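Local coordinates for protein endonuclease IV (Thermus thermophilus, PDB 3AAM) that cuts the DNA backbone at apurinic or apyrimidinic sites in base excision repair, and also has 3'-5' exonuclease activity, at residues R44-S47 and P48-E52; L188-L191 and D192-V195; D256-N259 and L260-R264. All blocks are in the same frame, centred on the assembly; numbering follows the deposited sequence.

How the contacts relate
The three contacts are local. Each lies in or at the start of an outer helix of the TIM barrel, in series along the chain. Contact 1 starts helix 48-60, contact 2 ends helix 184-194 and contact 3 lies within helix 253-267. None touches another. The centres of contacts 1 and 2 are about 39 Å apart, on opposite sides of the chain's centre. Contacts 2 and 3 are closer, with nearest atoms about 13 Å apart. Neither touches the manganese site. The side chain of Leu191 is about 11 Å from that of the manganese ligand His172, and that of Asn259 about 10 Å from that of the ligand His219. Contact 1 is remote from the metal.

Contact 1: R44-S47 and P48-E52; sequences RALS and PAEVE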
ATOM      1  N   ARG A  44     -18.537  -5.061   1.156  1.00 15.64           N
ATOM      2  CA  ARG A  44     -18.687  -6.209   2.046  1.00 14.07           C
ATOM      3  C   ARG A  44     -19.223  -5.783   3.404  1.00 13.07           C
ATOM      4  O   ARG A  44     -18.626  -4.950   4.091  1.00 13.02           O
ATOM      5  CB  ARG A  44     -17.336  -6.906   2.222  1.00 12.67           C
ATOM      6  CG  ARG A  44     -17.327  -8.022   3.261  1.00 13.30           C
ATOM      7  CD  ARG A  44     -15.932  -8.625   3.374  1.00 14.34           C
ATOM      8  NE  ARG A  44     -15.851  -9.667   4.393  1.00 15.31           N
ATOM      9  CZ  ARG A  44     -15.894  -9.446   5.702  1.00 15.82           C
ATOM     10  NH1 ARG A  44     -16.016  -8.210   6.169  1.00 16.89           N
ATOM     11  NH2 ARG A  44     -15.818 -10.467   6.546  1.00 17.94           N
ATOM     12  N   ALA A  45     -20.358  -6.359   3.788  1.00 14.10           N
ATOM     13  CA  ALA A  45     -20.975  -6.030   5.064  1.00 14.08           C
ATOM     14  C   ALA A  45     -20.014  -6.272   6.220  1.00 14.26           C
ATOM     15  O   ALA A  45     -19.349  -7.312   6.295  1.00 14.62           O
ATOM     16  CB  ALA A  45     -22.245  -6.850   5.257  1.00 15.22           C
ATOM     17  N   LEU A  46     -19.942  -5.298   7.119  1.00 13.74           N
ATOM     18  CA  LEU A  46     -19.074  -5.388   8.283  1.00 15.26           C
ATOM     19  C   LEU A  46     -19.940  -5.195   9.526  1.00 15.24           C
ATOM     20  O   LEU A  46     -20.342  -4.078   9.839  1.00 15.64           O
ATOM     21  CB  LEU A  46     -17.996  -4.307   8.210  1.00 15.65           C
ATOM     22  CG  LEU A  46     -16.806  -4.442   9.157  1.00 15.72           C
ATOM     23  CD1 LEU A  46     -16.032  -5.714   8.824  1.00 14.93           C
ATOM     24  CD2 LEU A  46     -15.908  -3.221   9.017  1.00 15.97           C
ATOM     25  N   SER A  47     -20.226  -6.291  10.224  1.00 16.29           N
ATOM     26  CA  SER A  47     -21.059  -6.257  11.426  1.00 16.37           C
ATOM     27  C   SER A  47     -20.345  -5.680  12.644  1.00 15.91           C
ATOM     28  O   SER A  47     -19.122  -5.726  12.739  1.00 13.49           O
ATOM     29  CB  SER A  47     -21.534  -7.669  11.768  1.00 16.76           C
ATOM     30  OG  SER A  47     -20.470  -8.435  12.304  1.00 19.57           O
ATOM     31  N   PRO A  48     -21.110  -5.127  13.599  1.00 15.51           N
ATOM     32  CA  PRO A  48     -20.508  -4.556  14.807  1.00 14.83           C
ATOM     33  C   PRO A  48     -19.699  -5.598  15.578  1.00 12.92           C
ATOM     34  O   PRO A  48     -18.678  -5.280  16.190  1.00 13.69           O
ATOM     35  CB  PRO A  48     -21.721  -4.064  15.592  1.00 15.31           C
ATOM     36  CG  PRO A  48     -22.670  -3.666  14.498  1.00 15.46           C
ATOM     37  CD  PRO A  48     -22.551  -4.823  13.541  1.00 15.87           C
ATOM     38  N   ALA A  49     -20.161  -6.846  15.545  1.00 13.33           N
ATOM     39  CA  ALA A  49     -19.469  -7.925  16.237  1.00 13.83           C
ATOM     40  C   ALA A  49     -18.110  -8.176  15.596  1.00 13.17           C
ATOM     41  O   ALA A  49     -17.127  -8.421  16.293  1.00 14.61           O
ATOM     42  CB  ALA A  49     -20.307  -9.194  16.203  1.00 14.49           C
ATOM     43  N   GLU A  50     -18.053  -8.111  14.268  1.00 12.75           N
ATOM     44  CA  GLU A  50     -16.788  -8.326  13.575  1.00 12.89           C
ATOM     45  C   GLU A  50     -15.846  -7.160  13.863  1.00 13.13           C
ATOM     46  O   GLU A  50     -14.640  -7.349  14.024  1.00 11.69           O
ATOM     47  CB  GLU A  50     -17.003  -8.463  12.063  1.00 13.89           C
ATOM     48  CG  GLU A  50     -15.790  -9.063  11.349  1.00 18.35           C
ATOM     49  CD  GLU A  50     -16.029  -9.373   9.877  1.00 20.32           C
ATOM     50  OE1 GLU A  50     -17.062  -9.988   9.545  1.00 23.34           O
ATOM     51  OE2 GLU A  50     -15.166  -9.015   9.049  1.00 23.38           O
ATOM     52  N   VAL A  51     -16.397  -5.950  13.929  1.00 12.62           N
ATOM     53  CA  VAL A  51     -15.586  -4.773  14.221  1.00 12.78           C
ATOM     54  C   VAL A  51     -14.960  -4.929  15.605  1.00 12.04           C
ATOM     55  O   VAL A  51     -13.767  -4.687  15.791  1.00 11.62           O
ATOM     56  CB  VAL A  51     -16.441  -3.482  14.202  1.00 12.78           C
ATOM     57  CG1 VAL A  51     -15.581  -2.281  14.553  1.00 12.39           C
ATOM     58  CG2 VAL A  51     -17.069  -3.294  12.829  1.00 14.32           C
ATOM     59  N   GLU A  52     -15.773  -5.341  16.576  1.00 12.33           N
ATOM     60  CA  GLU A  52     -15.302  -5.531  17.944  1.00 12.99           C
ATOM     61  C   GLU A  52     -14.217  -6.601  18.012  1.00 11.58           C
ATOM     62  O   GLU A  52     -13.220  -6.437  18.712  1.00 11.92           O
ATOM     63  CB  GLU A  52     -16.477  -5.924  18.850  1.00 14.82           C
ATOM     64  CG  GLU A  52     -16.193  -5.928  20.356  1.00 18.81           C
ATOM     65  CD  GLU A  52     -15.389  -7.130  20.826  1.00 21.65           C
ATOM     66  OE1 GLU A  52     -15.665  -8.259  20.364  1.00 19.40           O
ATOM     67  OE2 GLU A  52     -14.487  -6.951  21.674  1.00 23.85           O
TER
HETATM   68  O   HOH W   1     -19.351  -8.852   9.337  1.00 24.30           O
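Val51 N donates to Ser47 O at 3.0 Å, giving the first turn of helix 48-60, an outer helix of the TIM barrel. Ser47 is the N-cap: its OG accepts from Glu50 N at 3.1 Å. This OG sits between the backbone N and the carbonyl carbon (chi1 74°), which turns it toward the start of the helix. The side chains of Arg44 and Glu50 run to meet each other and form a salt bridge. Arg44 meets the carboxylate end-on, OE2 lying near the edge of the guanidinium. Its NH1 (3.1 Å) and NH2 (3.0 Å) both donate to Glu50 OE2, with the guanidinium and carboxylate planes 67° apart. Val16 N also donates to this oxygen. A serine in place of Arg44 would probably leave Glu50 OE2 without its two charged donors and let the carboxylate turn more easily. Leu46 crosses Val51 at about a right angle, CG to CG2 at 3.9 Å, and also touches helix 82-100 at Lys96 and Leu100. A water replaces the return bond of a capping box, Ser47 N to the Glu50 side chain: it accepts from Ser47 N at 2.8 Å and donates to Glu50 OE1 at 2.6 Å.

Contact 2: L188-L191 and D192-V195; sequences LDAL and DRAV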
ATOM      1  N   LEU A 188      15.634   7.195  -2.672  1.00  9.63           N
ATOM      2  CA  LEU A 188      15.006   7.720  -1.473  1.00  8.69           C
ATOM      3  C   LEU A 188      15.332   9.201  -1.320  1.00  8.59           C
ATOM      4  O   LEU A 188      14.523   9.958  -0.793  1.00  9.69           O
ATOM      5  CB  LEU A 188      15.453   6.942  -0.232  1.00  8.72           C
ATOM      6  CG  LEU A 188      14.959   5.494  -0.175  1.00  8.50           C
ATOM      7  CD1 LEU A 188      15.480   4.850   1.096  1.00  9.98           C
ATOM      8  CD2 LEU A 188      13.437   5.448  -0.213  1.00  7.75           C
ATOM      9  N   ASP A 189      16.509   9.617  -1.786  1.00 10.26           N
ATOM     10  CA  ASP A 189      16.879  11.028  -1.696  1.00 10.53           C
ATOM     11  C   ASP A 189      15.942  11.831  -2.585  1.00 10.55           C
ATOM     12  O   ASP A 189      15.517  12.928  -2.228  1.00 11.05           O
ATOM     13  CB  ASP A 189      18.318  11.272  -2.165  1.00 11.18           C
ATOM     14  CG  ASP A 189      19.345  10.521  -1.342  1.00 15.06           C
ATOM     15  OD1 ASP A 189      19.107  10.281  -0.141  1.00 13.58           O
ATOM     16  OD2 ASP A 189      20.410  10.184  -1.901  1.00 20.22           O
ATOM     17  N   ALA A 190      15.633  11.274  -3.754  1.00  9.86           N
ATOM     18  CA  ALA A 190      14.749  11.929  -4.708  1.00 10.05           C
ATOM     19  C   ALA A 190      13.342  12.026  -4.142  1.00 10.30           C
ATOM     20  O   ALA A 190      12.668  13.047  -4.286  1.00 10.37           O
ATOM     21  CB  ALA A 190      14.736  11.155  -6.027  1.00  8.78           C
ATOM     22  N   LEU A 191      12.899  10.961  -3.485  1.00  8.92           N
ATOM     23  CA  LEU A 191      11.568  10.955  -2.905  1.00  9.05           C
ATOM     24  C   LEU A 191      11.460  11.974  -1.775  1.00  9.92           C
ATOM     25  O   LEU A 191      10.438  12.645  -1.632  1.00 10.58           O
ATOM     26  CB  LEU A 191      11.221   9.555  -2.388  1.00  8.60           C
ATOM     27  CG  LEU A 191       9.805   9.370  -1.838  1.00 10.10           C
ATOM     28  CD1 LEU A 191       8.782   9.689  -2.924  1.00 10.55           C
ATOM     29  CD2 LEU A 191       9.632   7.933  -1.349  1.00 12.20           C
ATOM     30  N   ASP A 192      12.518  12.096  -0.978  1.00  9.49           N
ATOM     31  CA  ASP A 192      12.520  13.035   0.133  1.00  9.64           C
ATOM     32  C   ASP A 192      12.509  14.478  -0.364  1.00  9.90           C
ATOM     33  O   ASP A 192      11.871  15.346   0.233  1.00 10.93           O
ATOM     34  CB  ASP A 192      13.743  12.801   1.017  1.00 10.77           C
ATOM     35  CG  ASP A 192      13.682  13.588   2.305  1.00 12.75           C
ATOM     36  OD1 ASP A 192      12.616  13.569   2.956  1.00 13.19           O
ATOM     37  OD2 ASP A 192      14.697  14.221   2.669  1.00 15.27           O
ATOM     38  N   ARG A 193      13.211  14.729  -1.463  1.00 10.46           N
ATOM     39  CA  ARG A 193      13.262  16.073  -2.022  1.00 12.57           C
ATOM     40  C   ARG A 193      11.926  16.479  -2.635  1.00 13.12           C
ATOM     41  O   ARG A 193      11.452  17.594  -2.428  1.00 13.79           O
ATOM     42  CB  ARG A 193      14.359  16.168  -3.091  1.00 14.15           C
ATOM     43  CG  ARG A 193      14.384  17.510  -3.808  1.00 18.44           C
ATOM     44  CD  ARG A 193      15.538  17.639  -4.797  1.00 21.86           C
ATOM     45  NE  ARG A 193      15.489  16.647  -5.870  1.00 26.28           N
ATOM     46  CZ  ARG A 193      16.031  15.434  -5.797  1.00 27.25           C
ATOM     47  NH1 ARG A 193      15.932  14.600  -6.823  1.00 27.08           N
ATOM     48  NH2 ARG A 193      16.680  15.058  -4.703  1.00 29.44           N
ATOM     49  N   ALA A 194      11.320  15.565  -3.387  1.00 11.75           N
ATOM     50  CA  ALA A 194      10.051  15.837  -4.049  1.00 11.74           C
ATOM     51  C   ALA A 194       8.828  15.780  -3.140  1.00 11.91           C
ATOM     52  O   ALA A 194       8.026  16.713  -3.105  1.00 16.22           O
ATOM     53  CB  ALA A 194       9.864  14.873  -5.216  1.00 11.87           C
ATOM     54  N   VAL A 195       8.689  14.686  -2.401  1.00 10.48           N
ATOM     55  CA  VAL A 195       7.537  14.493  -1.527  1.00 10.22           C
ATOM     56  C   VAL A 195       7.822  14.763  -0.059  1.00 11.12           C
ATOM     57  O   VAL A 195       7.027  15.412   0.631  1.00 12.02           O
ATOM     58  CB  VAL A 195       6.998  13.047  -1.675  1.00 10.05           C
ATOM     59  CG1 VAL A 195       5.928  12.764  -0.629  1.00 13.85           C
ATOM     60  CG2 VAL A 195       6.427  12.855  -3.076  1.00 11.72           C
TER
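Leu191 and Val195 run alongside each other, one turn apart at the C-terminal end of helix 184-194, an outer helix of the TIM barrel. The CD1 branch of Leu191 does the touching, 3.9 Å from Val195 CG2. Leu191 has CG anti to the backbone N (chi1 -176°), which helps bring CD1 up to that methyl. The pair forms part of the inner side of the helix. Leu191 rests on Phe152 of helix 152-159 and on Leu168 of strand 165-169, while Val195 meets Ala156 and Val166 of the same two elements.

The backbone beneath this pair is regular. Val195 N donates to Leu191 O at 2.8 Å, and Ala194 N to Ala190 O at 3.0 Å. Val195 itself is already past the helix.

Arg193 behaves differently on the outer side. Its chain runs extended through CG and CD, then bends at chi3 (61°). The bend brings the guanidinium back along the helix toward Ala190. Ala190 O lies over one face of the group. The contact is van der Waals packing of a flat charged group on a small residue, with no side-chain hydrogen bond between the two.

The acidic side chains look past this contact. Asp189 forms a salt bridge with Arg239. Asp192 OD1 accepts from Leu197 N just beyond the helix end, while Asp192 CB lies 3.5 Å from Leu188 O. On Arg193, NH1 comes nearest to Ala190, at 3.6 Å from CA and 3.7 Å from CB.

Contact 3: D256-N259 and L260-R264; sequences DAWN and LRVFR
Leu260 packs back against Asp256 on the buried side of helix 253-267, the last helix of the TIM barrel. Its CG lies 3.2 Å from Asp256 O, the same oxygen that accepts the bond from Leu260 N at 2.8 Å. Leu260 has CG beside its backbone N (chi1 -71°), which lays the side chain back along the helix over that carbonyl. One turn on, Phe263 N donates to Asn259 O at 2.9 Å, and Phe263 CD2 comes within 3.5 Å of that oxygen. Backbone carbonyls and apolar groups thus fit closely here. Leu260 also covers the next turn: its CD2 methyl sits on the middle of one face of the Arg264 guanidinium, 4.0 Å from the plane.

The outer side is more open to solvent: Ala257, Trp258 and Arg261 are all exposed. Trp258 and Val262 extend in the same direction, but their side chains touch lightly. One methyl meets the indole obliquely, with Val262 CG2 4.0 Å from Trp258 NE1. That nitrogen donates to Leu222 O in a nearby loop, which probably helps fix the ring's rotation. Arg261, though exposed, stays close to the backbone: its aliphatic part runs past Ala257 O, with CD at 3.3 Å, and then bends at chi3 (56°).

Asp256 forms a salt bridge with Arg251, just before the helix, and Arg264 donates to Tyr4 OH and to Leu26 O at the end of helix 15-26. The buried side of the helix lies on the paired strands 3-6 and 244-247: Leu260 touches Tyr4 and Phe6, and the Phe263 ring meets Leu247, Tyr4 and Phe235 of helix 230-235.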
ATOM      1  N   ASP A 256       5.647 -17.720   1.962  1.00  8.22           N
ATOM      2  CA  ASP A 256       5.725 -16.946   3.190  1.00  6.89           C
ATOM      3  C   ASP A 256       7.024 -17.240   3.944  1.00  7.39           C
ATOM      4  O   ASP A 256       7.675 -16.324   4.434  1.00  8.40           O
ATOM      5  CB  ASP A 256       4.535 -17.254   4.103  1.00  7.81           C
ATOM      6  CG  ASP A 256       3.202 -16.802   3.522  1.00  7.67           C
ATOM      7  OD1 ASP A 256       3.169 -16.194   2.426  1.00  8.32           O
ATOM      8  OD2 ASP A 256       2.175 -17.057   4.179  1.00  7.85           O
ATOM      9  N   ALA A 257       7.406 -18.514   4.030  1.00  8.19           N
ATOM     10  CA  ALA A 257       8.632 -18.875   4.742  1.00  9.14           C
ATOM     11  C   ALA A 257       9.842 -18.187   4.129  1.00  8.45           C
ATOM     12  O   ALA A 257      10.703 -17.680   4.849  1.00  9.58           O
ATOM     13  CB  ALA A 257       8.827 -20.392   4.731  1.00 10.39           C
ATOM     14  N   TRP A 258       9.907 -18.187   2.802  1.00  7.94           N
ATOM     15  CA  TRP A 258      11.005 -17.549   2.075  1.00  7.18           C
ATOM     16  C   TRP A 258      11.070 -16.060   2.406  1.00  6.97           C
ATOM     17  O   TRP A 258      12.104 -15.544   2.838  1.00  7.75           O
ATOM     18  CB  TRP A 258      10.807 -17.743   0.562  1.00  8.72           C
ATOM     19  CG  TRP A 258      11.795 -17.004  -0.317  1.00  9.17           C
ATOM     20  CD1 TRP A 258      11.875 -15.651  -0.511  1.00  8.81           C
ATOM     21  CD2 TRP A 258      12.830 -17.583  -1.125  1.00  9.45           C
ATOM     22  NE1 TRP A 258      12.893 -15.354  -1.386  1.00  8.63           N
ATOM     23  CE2 TRP A 258      13.498 -16.520  -1.776  1.00  8.86           C
ATOM     24  CE3 TRP A 258      13.262 -18.898  -1.359  1.00 10.60           C
ATOM     25  CZ2 TRP A 258      14.573 -16.729  -2.645  1.00  8.49           C
ATOM     26  CZ3 TRP A 258      14.333 -19.103  -2.224  1.00  9.69           C
ATOM     27  CH2 TRP A 258      14.975 -18.023  -2.855  1.00  8.87           C
ATOM     28  N   ASN A 259       9.958 -15.369   2.204  1.00  6.04           N
ATOM     29  CA  ASN A 259       9.920 -13.941   2.464  1.00  5.16           C
ATOM     30  C   ASN A 259      10.187 -13.567   3.913  1.00  5.85           C
ATOM     31  O   ASN A 259      10.876 -12.587   4.177  1.00  6.27           O
ATOM     32  CB  ASN A 259       8.580 -13.380   1.991  1.00  5.76           C
ATOM     33  CG  ASN A 259       8.447 -13.419   0.480  1.00  4.98           C
ATOM     34  OD1 ASN A 259       7.417 -13.829  -0.061  1.00  8.38           O
ATOM     35  ND2 ASN A 259       9.495 -12.986  -0.214  1.00  5.02           N
ATOM     36  N   LEU A 260       9.645 -14.328   4.860  1.00  7.51           N
ATOM     37  CA  LEU A 260       9.877 -14.022   6.266  1.00  7.03           C
ATOM     38  C   LEU A 260      11.345 -14.226   6.637  1.00  7.09           C
ATOM     39  O   LEU A 260      11.910 -13.459   7.416  1.00  6.93           O
ATOM     40  CB  LEU A 260       8.976 -14.880   7.161  1.00  7.39           C
ATOM     41  CG  LEU A 260       7.492 -14.507   7.104  1.00  8.86           C
ATOM     42  CD1 LEU A 260       6.674 -15.496   7.912  1.00 11.74           C
ATOM     43  CD2 LEU A 260       7.302 -13.090   7.635  1.00  9.01           C
ATOM     44  N   ARG A 261      11.968 -15.255   6.074  1.00  7.93           N
ATOM     45  CA  ARG A 261      13.373 -15.505   6.362  1.00  7.69           C
ATOM     46  C   ARG A 261      14.234 -14.355   5.840  1.00  6.64           C
ATOM     47  O   ARG A 261      15.204 -13.962   6.483  1.00  7.50           O
ATOM     48  CB  ARG A 261      13.799 -16.852   5.764  1.00  6.52           C
ATOM     49  CG  ARG A 261      13.397 -18.041   6.651  1.00  9.04           C
ATOM     50  CD  ARG A 261      13.333 -19.343   5.870  1.00  9.62           C
ATOM     51  NE  ARG A 261      14.589 -19.633   5.184  1.00  9.93           N
ATOM     52  CZ  ARG A 261      15.638 -20.230   5.741  1.00 11.70           C
ATOM     53  NH1 ARG A 261      15.599 -20.618   7.008  1.00 10.93           N
ATOM     54  NH2 ARG A 261      16.732 -20.438   5.024  1.00 11.59           N
ATOM     55  N   VAL A 262      13.869 -13.793   4.691  1.00  6.55           N
ATOM     56  CA  VAL A 262      14.635 -12.672   4.152  1.00  5.83           C
ATOM     57  C   VAL A 262      14.387 -11.398   4.981  1.00  8.37           C
ATOM     58  O   VAL A 262      15.330 -10.699   5.342  1.00  6.15           O
ATOM     59  CB  VAL A 262      14.290 -12.433   2.667  1.00  6.39           C
ATOM     60  CG1 VAL A 262      15.068 -11.229   2.140  1.00  7.03           C
ATOM     61  CG2 VAL A 262      14.647 -13.678   1.855  1.00  4.80           C
ATOM     62  N   PHE A 263      13.127 -11.107   5.297  1.00  7.50           N
ATOM     63  CA  PHE A 263      12.795  -9.927   6.099  1.00  7.83           C
ATOM     64  C   PHE A 263      13.544  -9.968   7.421  1.00  7.61           C
ATOM     65  O   PHE A 263      14.147  -8.989   7.840  1.00  7.83           O
ATOM     66  CB  PHE A 263      11.295  -9.876   6.429  1.00  8.62           C
ATOM     67  CG  PHE A 263      10.477  -9.039   5.486  1.00  8.01           C
ATOM     68  CD1 PHE A 263      10.828  -7.722   5.209  1.00  7.82           C
ATOM     69  CD2 PHE A 263       9.313  -9.556   4.922  1.00  8.03           C
ATOM     70  CE1 PHE A 263      10.021  -6.930   4.382  1.00  8.24           C
ATOM     71  CE2 PHE A 263       8.499  -8.776   4.094  1.00  7.28           C
ATOM     72  CZ  PHE A 263       8.853  -7.464   3.826  1.00  6.91           C
ATOM     73  N   ARG A 264      13.497 -11.120   8.077  1.00  8.53           N
ATOM     74  CA  ARG A 264      14.138 -11.276   9.368  1.00  7.55           C
ATOM     75  C   ARG A 264      15.655 -11.236   9.315  1.00  7.72           C
ATOM     76  O   ARG A 264      16.292 -10.733  10.240  1.00  8.50           O
ATOM     77  CB  ARG A 264      13.616 -12.551  10.034  1.00  7.04           C
ATOM     78  CG  ARG A 264      12.196 -12.338  10.530  1.00  8.13           C
ATOM     79  CD  ARG A 264      11.385 -13.607  10.696  1.00  7.44           C
ATOM     80  NE  ARG A 264      10.032 -13.252  11.116  1.00  8.46           N
ATOM     81  CZ  ARG A 264       9.023 -14.107  11.234  1.00  8.83           C
ATOM     82  NH1 ARG A 264       9.197 -15.395  10.960  1.00  9.83           N
ATOM     83  NH2 ARG A 264       7.838 -13.666  11.638  1.00  8.90           N
TER